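Local structure of uncharacterized tRNA/rRNA methyltransferase HI_0380 (Haemophilus influenzae, 3ILK) at residues A[35-40]-A[69-74]. The protein probably transfers methyl groups from S-adenosyl-L-methionine to RNA, such as tRNA or rRNA. Numbering follows the deposited sequence.
Sequences QLCLVS and DEAVDD
In the parallel beta-sheet of the SpoU methylase domain, Cys37 and Val39 of strand 35-39 pack against Ala71 of the short helix 68-71. Both strand residues, two apart, turn their CB toward the helix, and the Ala71 methyl lies against the ends of both. Val39 makes the closer approach: its CG2 lies 3.4 Å from Ala71 CB, closer than two methyl groups normally approach. This branch stands anti to the carbonyl carbon, while CG1 takes the position anti to the backbone N (chi1 -175°). Cys37 SG, itself anti to its backbone N (chi1 180°), rests against the base of the alanine, 3.8 Å from both Ala71 CA and Ala71 CB. With no longer side chain in between, the helix backbone comes near the sheet, the CA atoms of Cys37 and Ala71 being 6.5 Å apart. The contact is small, 112 Å² in all, but its three residues are buried and meet through apolar groups alone. Val11 of strand 8-13 and Val65 of strand 63-65 also touch Ala71, while Arg9 NH1 hydrogen-bonds the carbonyl oxygens of Ala71 and Asp73 where the chain leaves the helix. Leu38, whose CB is directed away from helix 68-71, touches Ile21 of helix 18-31 on the other face. A parallel sheet covered by helices on both faces is the general plan of alpha/beta folds, to which the SPOUT methyltransferase domain belongs.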
# COMPACT_ATOMS: atom_id res chain seq x y z
N GLN A 35 -1.68 20.21 -14.52
CA GLN A 35 -0.97 21.00 -15.53
C GLN A 35 -0.24 20.14 -16.50
O GLN A 35 0.77 19.55 -16.15
CB GLN A 35 0.07 21.92 -14.92
CG GLN A 35 -0.42 22.73 -13.73
CD GLN A 35 -0.82 24.11 -14.12
OE1 GLN A 35 -0.12 25.07 -13.82
NE2 GLN A 35 -1.94 24.22 -14.83
N LEU A 36 -0.73 20.13 -17.72
CA LEU A 36 -0.22 19.30 -18.77
C LEU A 36 0.37 20.18 -19.92
O LEU A 36 -0.25 21.14 -20.38
CB LEU A 36 -1.36 18.39 -19.31
CG LEU A 36 -0.93 17.52 -20.49
CD1 LEU A 36 0.11 16.48 -20.02
CD2 LEU A 36 -2.16 16.82 -21.16
N CYS A 37 1.57 19.81 -20.37
CA CYS A 37 2.23 20.43 -21.50
C CYS A 37 2.72 19.37 -22.49
O CYS A 37 3.41 18.40 -22.10
CB CYS A 37 3.39 21.27 -20.96
SG CYS A 37 4.37 22.14 -22.18
N LEU A 38 2.32 19.54 -23.76
CA LEU A 38 2.72 18.74 -24.92
C LEU A 38 3.79 19.43 -25.79
O LEU A 38 3.64 20.62 -26.12
CB LEU A 38 1.48 18.40 -25.76
CG LEU A 38 0.21 17.93 -25.00
CD1 LEU A 38 -0.94 17.63 -25.99
CD2 LEU A 38 0.53 16.69 -24.11
N VAL A 39 4.89 18.71 -26.09
CA VAL A 39 5.90 19.16 -27.06
C VAL A 39 5.65 18.44 -28.35
O VAL A 39 5.69 17.19 -28.41
CB VAL A 39 7.32 18.96 -26.57
CG1 VAL A 39 8.40 19.56 -27.55
CG2 VAL A 39 7.52 19.60 -25.11
N SER A 40 5.32 19.19 -29.40
CA SER A 40 5.16 18.60 -30.73
C SER A 40 4.43 17.26 -30.68
O SER A 40 5.00 16.26 -31.09
CB SER A 40 6.51 18.33 -31.40
OG SER A 40 7.11 19.56 -31.70
N ASP A 69 12.73 23.88 -24.23
CA ASP A 69 12.90 25.16 -23.54
C ASP A 69 11.59 25.86 -23.21
O ASP A 69 11.38 26.29 -22.07
CB ASP A 69 13.85 26.09 -24.34
CG ASP A 69 15.30 25.68 -24.19
OD1 ASP A 69 15.55 24.66 -23.54
OD2 ASP A 69 16.19 26.38 -24.71
N GLU A 70 10.69 25.94 -24.18
CA GLU A 70 9.37 26.52 -23.89
C GLU A 70 8.61 25.62 -22.90
O GLU A 70 8.02 26.13 -21.92
CB GLU A 70 8.57 26.77 -25.18
CG GLU A 70 9.11 27.92 -25.97
CD GLU A 70 8.69 27.88 -27.42
OE1 GLU A 70 8.15 28.89 -27.89
OE2 GLU A 70 8.91 26.84 -28.10
N ALA A 71 8.71 24.30 -23.11
CA ALA A 71 7.96 23.35 -22.27
C ALA A 71 8.30 23.48 -20.79
O ALA A 71 7.47 23.22 -19.97
CB ALA A 71 8.14 21.90 -22.73
N VAL A 72 9.52 23.92 -20.47
CA VAL A 72 9.95 24.05 -19.07
C VAL A 72 10.14 25.48 -18.63
O VAL A 72 10.68 25.73 -17.54
CB VAL A 72 11.25 23.29 -18.78
CG1 VAL A 72 11.11 21.76 -19.02
CG2 VAL A 72 12.45 23.89 -19.58
N ASP A 73 9.72 26.43 -19.48
CA ASP A 73 9.66 27.87 -19.16
C ASP A 73 9.16 28.07 -17.71
O ASP A 73 8.11 27.55 -17.33
CB ASP A 73 8.69 28.54 -20.16
CG ASP A 73 8.47 30.05 -19.91
OD1 ASP A 73 7.36 30.45 -19.47
OD2 ASP A 73 9.39 30.84 -20.19
N ASP A 74 9.91 28.82 -16.91
CA ASP A 74 9.40 29.20 -15.62
C ASP A 74 9.33 28.06 -14.60
O ASP A 74 8.68 28.22 -13.57
CB ASP A 74 8.02 29.86 -15.74
CG ASP A 74 7.86 31.05 -14.79
OD1 ASP A 74 6.85 31.12 -14.05
OD2 ASP A 74 8.76 31.91 -14.79